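Long-range contact in TRAP-type C4-dicarboxylate:H+ symport system substrate-binding component DctP (Shewanella oneidensis, PDB 4MX6), which probably captures C4-dicarboxylates such as succinate in the periplasm and delivers them to a TRAP-type transporter: residues Ala182-Gly194 with Trp311-Glu323. Sequence-based numbering, arbitrary orientation.
Sequences ASDVLAAQFDAVG and WVDVMKPVWSKFE
Val-318 and Gln-189 mark where helix 184-191 lies across residues 311-323, their CA atoms 6.2 Å apart. The axes of 184-191 and of 311-323, the latter part of helix 305-326, come within 8.9 Å at their closest, with N-to-C directions 140° apart, roughly antiparallel, and the two pack within the periplasmic solute-binding fold of the TRAP family. Helix 305-326 is kinked around Pro-317: proline has no N-H to give, and Val-318 N bonds Met-315 O, one residue short of the regular helical partner Val-314 O. Val-318 fills the middle: CG1 meets Val-185 CG1, while CG2 lies against Ala-188 O, Gln-189 CA and Ala-192 CB. At one end Val-185 CG2 sits 3.6 Å from the Phe-322 ring centroid and 5° off its normal, a CH-pi contact over the face; Ala-188 CB touches the same ring's edge near CE2. Replacing Phe-322 by an alanine would probably leave Val-185 CG2 without its aromatic platform and open a gap beside Ala-188. At the other end Met-315, bent at chi2 (-61°), brings CE to 3.7 Å from Gln-189 CG and also against Val-193 CG1, which meets Val-314 CG1 and Trp-311 CZ3. Gln-189 NE2 hydrogen-bonds Glu-218 OE1, yet its side chain stays about 11 Å from the bound succinate (nearest atoms). One water donates to Ala-192 O at 2.9 Å and to Val-314 O at 2.7 Å.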
ATOM      1  N   ALA A 182       2.018   9.044   4.280  1.00  8.22           N
ATOM      2  CA  ALA A 182       2.702  10.306   4.008  1.00  9.19           C
ATOM      3  C   ALA A 182       2.703  10.656   2.517  1.00  9.53           C
ATOM      4  O   ALA A 182       3.701  10.496   1.824  1.00 12.51           O
ATOM      5  CB  ALA A 182       4.106  10.278   4.564  1.00 11.85           C
ATOM      6  N   SER A 183       1.559  11.143   2.053  1.00  7.85           N
ATOM      7  CA  SER A 183       1.295  11.453   0.655  1.00  7.64           C
ATOM      8  C   SER A 183       0.541  12.763   0.540  1.00  8.18           C
ATOM      9  O   SER A 183      -0.507  12.940   1.155  1.00  8.32           O
ATOM     10  CB  SER A 183       0.431  10.355   0.049  1.00  7.92           C
ATOM     11  OG  SER A 183      -0.181  10.805  -1.147  1.00  8.26           O
ATOM     12  N   ASP A 184       1.057  13.674  -0.273  1.00  8.80           N
ATOM     13  CA  ASP A 184       0.335  14.909  -0.576  1.00  9.62           C
ATOM     14  C   ASP A 184      -1.005  14.645  -1.283  1.00  8.76           C
ATOM     15  O   ASP A 184      -1.960  15.412  -1.126  1.00  8.85           O
ATOM     16  CB  ASP A 184       1.171  15.825  -1.478  1.00 11.67           C
ATOM     17  CG  ASP A 184       2.374  16.425  -0.779  1.00 15.12           C
ATOM     18  OD1 ASP A 184       2.372  16.523   0.461  1.00 15.44           O
ATOM     19  OD2 ASP A 184       3.308  16.854  -1.502  1.00 17.73           O
ATOM     20  N   VAL A 185      -1.071  13.595  -2.101  1.00  7.78           N
ATOM     21  CA  VAL A 185      -2.320  13.297  -2.792  1.00  8.22           C
ATOM     22  C   VAL A 185      -3.378  12.868  -1.766  1.00  7.18           C
ATOM     23  O   VAL A 185      -4.533  13.304  -1.845  1.00  7.95           O
ATOM     24  CB  VAL A 185      -2.145  12.197  -3.869  1.00  8.63           C
ATOM     25  CG1 VAL A 185      -3.491  11.830  -4.470  1.00  9.11           C
ATOM     26  CG2 VAL A 185      -1.188  12.651  -4.970  1.00  9.85           C
ATOM     27  N   LEU A 186      -2.994  12.020  -0.807  1.00  7.10           N
ATOM     28  CA  LEU A 186      -3.964  11.554   0.181  1.00  7.07           C
ATOM     29  C   LEU A 186      -4.396  12.691   1.108  1.00  7.25           C
ATOM     30  O   LEU A 186      -5.555  12.765   1.505  1.00  7.62           O
ATOM     31  CB  LEU A 186      -3.426  10.345   0.951  1.00  6.82           C
ATOM     32  CG  LEU A 186      -3.080   9.175   0.029  1.00  7.69           C
ATOM     33  CD1 LEU A 186      -2.537   8.028   0.850  1.00  8.73           C
ATOM     34  CD2 LEU A 186      -4.282   8.726  -0.796  1.00  7.91           C
ATOM     35  N   ALA A 187      -3.489  13.610   1.424  1.00  7.71           N
ATOM     36  CA  ALA A 187      -3.884  14.792   2.187  1.00  8.21           C
ATOM     37  C   ALA A 187      -4.923  15.585   1.387  1.00  8.17           C
ATOM     38  O   ALA A 187      -5.938  16.027   1.930  1.00  9.02           O
ATOM     39  CB  ALA A 187      -2.682  15.652   2.512  1.00  9.05           C
ATOM     40  N   ALA A 188      -4.670  15.772   0.097  1.00  7.95           N
ATOM     41  CA  ALA A 188      -5.581  16.523  -0.756  1.00  8.34           C
ATOM     42  C   ALA A 188      -6.948  15.843  -0.864  1.00  7.99           C
ATOM     43  O   ALA A 188      -7.982  16.521  -0.916  1.00  8.93           O
ATOM     44  CB  ALA A 188      -4.970  16.722  -2.133  1.00  9.30           C
ATOM     45  N   GLN A 189      -6.967  14.512  -0.883  1.00  7.97           N
ATOM     46  CA  GLN A 189      -8.205  13.756  -0.901  1.00  7.84           C
ATOM     47  C   GLN A 189      -9.091  14.178   0.271  1.00  7.98           C
ATOM     48  O   GLN A 189     -10.282  14.424   0.118  1.00  8.80           O
ATOM     49  CB  GLN A 189      -7.873  12.253  -0.821  1.00  7.85           C
ATOM     50  CG  GLN A 189      -9.065  11.351  -0.669  1.00  7.76           C
ATOM     51  CD  GLN A 189      -8.637   9.913  -0.527  1.00  7.72           C
ATOM     52  OE1 GLN A 189      -8.473   9.199  -1.512  1.00  8.79           O
ATOM     53  NE2 GLN A 189      -8.409   9.488   0.699  1.00  8.43           N
ATOM     54  N   PHE A 190      -8.524  14.226   1.474  1.00  7.90           N
ATOM     55  CA  PHE A 190      -9.312  14.629   2.637  1.00  9.04           C
ATOM     56  C   PHE A 190      -9.592  16.134   2.670  1.00  8.97           C
ATOM     57  O   PHE A 190     -10.690  16.537   3.052  1.00 10.05           O
ATOM     58  CB  PHE A 190      -8.697  14.094   3.930  1.00  9.07           C
ATOM     59  CG  PHE A 190      -8.889  12.609   4.082  1.00  8.14           C
ATOM     60  CD1 PHE A 190     -10.139  12.100   4.400  1.00  9.01           C
ATOM     61  CD2 PHE A 190      -7.854  11.718   3.839  1.00  8.53           C
ATOM     62  CE1 PHE A 190     -10.341  10.753   4.498  1.00  9.03           C
ATOM     63  CE2 PHE A 190      -8.060  10.354   3.949  1.00  9.09           C
ATOM     64  CZ  PHE A 190      -9.300   9.882   4.285  1.00  8.96           C
ATOM     65  N   ASP A 191      -8.646  16.962   2.226  1.00  9.55           N
ATOM     66  CA  ASP A 191      -8.912  18.403   2.075  1.00 10.93           C
ATOM     67  C   ASP A 191     -10.151  18.640   1.198  1.00 11.44           C
ATOM     68  O   ASP A 191     -10.910  19.583   1.425  1.00 12.30           O
ATOM     69  CB  ASP A 191      -7.737  19.138   1.401  1.00 12.23           C
ATOM     70  CG  ASP A 191      -6.499  19.251   2.260  1.00 15.28           C
ATOM     71  OD1 ASP A 191      -6.589  19.190   3.499  1.00 15.29           O
ATOM     72  OD2 ASP A 191      -5.414  19.435   1.660  1.00 17.49           O
ATOM     73  N   ALA A 192     -10.331  17.812   0.174  1.00 11.25           N
ATOM     74  CA  ALA A 192     -11.390  18.017  -0.817  1.00 11.50           C
ATOM     75  C   ALA A 192     -12.791  17.926  -0.221  1.00 11.69           C
ATOM     76  O   ALA A 192     -13.747  18.440  -0.799  1.00 13.48           O
ATOM     77  CB  ALA A 192     -11.237  17.011  -1.947  1.00 11.16           C
ATOM     78  N   VAL A 193     -12.907  17.269   0.933  1.00 11.02           N
ATOM     79  CA  VAL A 193     -14.182  17.138   1.631  1.00 11.27           C
ATOM     80  C   VAL A 193     -14.172  17.865   2.979  1.00 12.38           C
ATOM     81  O   VAL A 193     -15.046  17.650   3.826  1.00 13.68           O
ATOM     82  CB  VAL A 193     -14.609  15.650   1.796  1.00 11.40           C
ATOM     83  CG1 VAL A 193     -14.877  15.018   0.423  1.00 12.09           C
ATOM     84  CG2 VAL A 193     -13.566  14.841   2.570  1.00 11.85           C
ATOM     85  N   GLY A 194     -13.207  18.751   3.173  1.00 11.93           N
ATOM     86  CA  GLY A 194     -13.165  19.550   4.385  1.00 12.34           C
ATOM     87  C   GLY A 194     -12.768  18.752   5.621  1.00 12.61           C
ATOM     88  O   GLY A 194     -12.992  19.200   6.747  1.00 13.82           O
ATOM     89  N   TRP A 311     -19.331  10.881  -3.915  1.00  9.27           N
ATOM     90  CA  TRP A 311     -17.927  10.807  -3.511  1.00  9.04           C
ATOM     91  C   TRP A 311     -16.971  10.916  -4.709  1.00 10.01           C
ATOM     92  O   TRP A 311     -15.952  11.602  -4.648  1.00 10.56           O
ATOM     93  CB  TRP A 311     -17.678   9.502  -2.758  1.00  8.66           C
ATOM     94  CG  TRP A 311     -18.045   9.497  -1.293  1.00  8.68           C
ATOM     95  CD1 TRP A 311     -19.160   8.972  -0.716  1.00  9.66           C
ATOM     96  CD2 TRP A 311     -17.257  10.038  -0.234  1.00  9.68           C
ATOM     97  NE1 TRP A 311     -19.105   9.145   0.642  1.00  9.60           N
ATOM     98  CE2 TRP A 311     -17.938   9.788   0.966  1.00  9.86           C
ATOM     99  CE3 TRP A 311     -16.021  10.684  -0.190  1.00 10.31           C
ATOM    100  CZ2 TRP A 311     -17.430  10.195   2.207  1.00 11.46           C
ATOM    101  CZ3 TRP A 311     -15.514  11.081   1.038  1.00 11.09           C
ATOM    102  CH2 TRP A 311     -16.208  10.821   2.212  1.00 11.27           C
ATOM    103  N   VAL A 312     -17.285  10.216  -5.788  1.00 10.03           N
ATOM    104  CA  VAL A 312     -16.444  10.294  -6.980  1.00 11.11           C
ATOM    105  C   VAL A 312     -16.332  11.740  -7.455  1.00 11.97           C
ATOM    106  O   VAL A 312     -15.232  12.241  -7.735  1.00 12.55           O
ATOM    107  CB  VAL A 312     -17.002   9.417  -8.113  1.00 12.23           C
ATOM    108  CG1 VAL A 312     -16.225   9.624  -9.411  1.00 13.12           C
ATOM    109  CG2 VAL A 312     -16.971   7.962  -7.701  1.00 12.68           C
ATOM    110  N   ASP A 313     -17.473  12.408  -7.557  1.00 11.79           N
ATOM    111  CA  ASP A 313     -17.516  13.746  -8.130  1.00 12.58           C
ATOM    112  C   ASP A 313     -16.714  14.764  -7.326  1.00 12.43           C
ATOM    113  O   ASP A 313     -16.007  15.591  -7.896  1.00 13.96           O
ATOM    114  CB  ASP A 313     -18.970  14.223  -8.253  1.00 14.52           C
ATOM    115  CG  ASP A 313     -19.751  13.480  -9.328  1.00 16.33           C
ATOM    116  OD1 ASP A 313     -19.142  12.745 -10.131  1.00 16.50           O
ATOM    117  OD2 ASP A 313     -20.988  13.648  -9.378  1.00 17.05           O
ATOM    118  N   VAL A 314     -16.838  14.714  -6.003  1.00 11.75           N
ATOM    119  CA  VAL A 314     -16.147  15.667  -5.148  1.00 11.53           C
ATOM    120  C   VAL A 314     -14.627  15.429  -5.125  1.00  9.53           C
ATOM    121  O   VAL A 314     -13.856  16.329  -4.781  1.00 10.33           O
ATOM    122  CB  VAL A 314     -16.733  15.628  -3.715  1.00 14.05           C
ATOM    123  CG1 VAL A 314     -16.246  14.416  -2.947  1.00 14.37           C
ATOM    124  CG2 VAL A 314     -16.385  16.874  -2.963  1.00 15.80           C
ATOM    125  N   MET A 315     -14.191  14.231  -5.511  1.00  9.16           N
ATOM    126  CA  MET A 315     -12.773  13.878  -5.502  1.00  8.92           C
ATOM    127  C   MET A 315     -12.052  14.186  -6.816  1.00  8.82           C
ATOM    128  O   MET A 315     -10.834  14.233  -6.838  1.00  8.97           O
ATOM    129  CB  MET A 315     -12.586  12.401  -5.144  1.00  8.80           C
ATOM    130  CG  MET A 315     -12.930  12.082  -3.717  1.00  8.98           C
ATOM    131  SD  MET A 315     -11.906  12.990  -2.558  1.00  8.84           S
ATOM    132  CE  MET A 315     -12.563  12.355  -1.010  1.00  9.69           C
ATOM    133  N   LYS A 316     -12.790  14.392  -7.902  1.00  8.83           N
ATOM    134  CA  LYS A 316     -12.169  14.647  -9.202  1.00  8.99           C
ATOM    135  C   LYS A 316     -11.224  15.848  -9.194  1.00  8.56           C
ATOM    136  O   LYS A 316     -10.192  15.801  -9.851  1.00  8.85           O
ATOM    137  CB  LYS A 316     -13.224  14.764 -10.300  1.00  9.78           C
ATOM    138  CG  LYS A 316     -13.832  13.439 -10.722  1.00 10.56           C
ATOM    139  CD  LYS A 316     -12.855  12.622 -11.550  1.00 12.66           C
ATOM    140  CE  LYS A 316     -13.471  11.318 -12.039  1.00 15.98           C
ATOM    141  NZ  LYS A 316     -14.658  11.524 -12.908  1.00 18.83           N
ATOM    142  N   PRO A 317     -11.536  16.917  -8.432  1.00  8.76           N
ATOM    143  CA  PRO A 317     -10.571  18.026  -8.404  1.00  9.02           C
ATOM    144  C   PRO A 317      -9.182  17.652  -7.866  1.00  9.20           C
ATOM    145  O   PRO A 317      -8.213  18.366  -8.151  1.00  9.78           O
ATOM    146  CB  PRO A 317     -11.258  19.076  -7.522  1.00  9.28           C
ATOM    147  CG  PRO A 317     -12.702  18.822  -7.728  1.00  8.96           C
ATOM    148  CD  PRO A 317     -12.800  17.295  -7.775  1.00  9.21           C
ATOM    149  N   VAL A 318      -9.066  16.564  -7.111  1.00  8.48           N
ATOM    150  CA  VAL A 318      -7.747  16.111  -6.664  1.00  8.76           C
ATOM    151  C   VAL A 318      -6.924  15.689  -7.879  1.00  8.65           C
ATOM    152  O   VAL A 318      -5.726  15.955  -7.954  1.00  9.79           O
ATOM    153  CB  VAL A 318      -7.876  14.943  -5.664  1.00  8.83           C
ATOM    154  CG1 VAL A 318      -6.502  14.408  -5.285  1.00  9.02           C
ATOM    155  CG2 VAL A 318      -8.660  15.382  -4.427  1.00  9.97           C
ATOM    156  N   TRP A 319      -7.565  15.036  -8.839  1.00  8.76           N
ATOM    157  CA  TRP A 319      -6.852  14.676 -10.059  1.00  9.26           C
ATOM    158  C   TRP A 319      -6.373  15.937 -10.770  1.00  9.79           C
ATOM    159  O   TRP A 319      -5.255  15.989 -11.275  1.00 10.02           O
ATOM    160  CB  TRP A 319      -7.737  13.886 -11.005  1.00  8.93           C
ATOM    161  CG  TRP A 319      -8.405  12.635 -10.504  1.00  8.21           C
ATOM    162  CD1 TRP A 319      -8.639  12.234  -9.209  1.00  8.49           C
ATOM    163  CD2 TRP A 319      -8.991  11.633 -11.342  1.00  8.30           C
ATOM    164  NE1 TRP A 319      -9.337  11.047  -9.215  1.00  8.77           N
ATOM    165  CE2 TRP A 319      -9.556  10.658 -10.505  1.00  8.91           C
ATOM    166  CE3 TRP A 319      -9.100  11.479 -12.731  1.00  9.69           C
ATOM    167  CZ2 TRP A 319     -10.219   9.545 -11.004  1.00  9.79           C
ATOM    168  CZ3 TRP A 319      -9.744  10.361 -13.225  1.00 10.99           C
ATOM    169  CH2 TRP A 319     -10.300   9.415 -12.365  1.00 10.88           C
ATOM    170  N   SER A 320      -7.225  16.958 -10.818  1.00  9.55           N
ATOM    171  CA  SER A 320      -6.862  18.210 -11.480  1.00 10.63           C
ATOM    172  C   SER A 320      -5.677  18.887 -10.797  1.00 11.36           C
ATOM    173  O   SER A 320      -4.810  19.461 -11.457  1.00 12.82           O
ATOM    174  CB  SER A 320      -8.070  19.138 -11.529  1.00 10.20           C
ATOM    175  OG  SER A 320      -9.100  18.490 -12.242  1.00 10.17           O
ATOM    176  N   LYS A 321      -5.627  18.817  -9.471  1.00 10.98           N
ATOM    177  CA  LYS A 321      -4.524  19.413  -8.731  1.00 11.70           C
ATOM    178  C   LYS A 321      -3.177  18.767  -9.082  1.00 12.09           C
ATOM    179  O   LYS A 321      -2.153  19.438  -9.127  1.00 14.20           O
ATOM    180  CB  LYS A 321      -4.793  19.275  -7.239  1.00 13.36           C
ATOM    181  CG  LYS A 321      -3.718  19.851  -6.335  1.00 15.83           C
ATOM    182  CD  LYS A 321      -4.102  19.717  -4.870  1.00 18.18           C
ATOM    183  CE  LYS A 321      -2.938  20.051  -3.962  1.00 20.48           C
ATOM    184  NZ  LYS A 321      -2.557  21.469  -4.041  1.00 22.54           N
ATOM    185  N   PHE A 322      -3.187  17.465  -9.334  1.00 11.22           N
ATOM    186  CA  PHE A 322      -1.948  16.726  -9.562  1.00 12.01           C
ATOM    187  C   PHE A 322      -1.669  16.384 -11.026  1.00 12.80           C
ATOM    188  O   PHE A 322      -0.639  15.780 -11.342  1.00 13.91           O
ATOM    189  CB  PHE A 322      -1.924  15.468  -8.690  1.00 11.80           C
ATOM    190  CG  PHE A 322      -1.733  15.781  -7.250  1.00 11.26           C
ATOM    191  CD1 PHE A 322      -0.463  15.955  -6.751  1.00 11.74           C
ATOM    192  CD2 PHE A 322      -2.815  15.984  -6.412  1.00 11.32           C
ATOM    193  CE1 PHE A 322      -0.270  16.270  -5.436  1.00 12.17           C
ATOM    194  CE2 PHE A 322      -2.634  16.318  -5.097  1.00 11.48           C
ATOM    195  CZ  PHE A 322      -1.363  16.473  -4.604  1.00 11.76           C
ATOM    196  N   GLU A 323      -2.555  16.788 -11.925  1.00 12.32           N
ATOM    197  CA  GLU A 323      -2.442  16.331 -13.305  1.00 13.99           C
ATOM    198  C   GLU A 323      -1.066  16.655 -13.919  1.00 17.11           C
ATOM    199  O   GLU A 323      -0.490  15.835 -14.642  1.00 17.22           O
ATOM    200  CB  GLU A 323      -3.565  16.922 -14.156  1.00 13.76           C
ATOM    201  CG  GLU A 323      -3.583  16.412 -15.570  1.00 13.93           C
ATOM    202  CD  GLU A 323      -4.525  17.205 -16.404  1.00 14.65           C
ATOM    203  OE1 GLU A 323      -5.747  17.034 -16.201  1.00 13.09           O
ATOM    204  OE2 GLU A 323      -4.027  18.016 -17.224  1.00 17.29           O
TER
HETATM  205  O   HOH W   1     -13.748  18.825  -3.694  1.00 16.01           O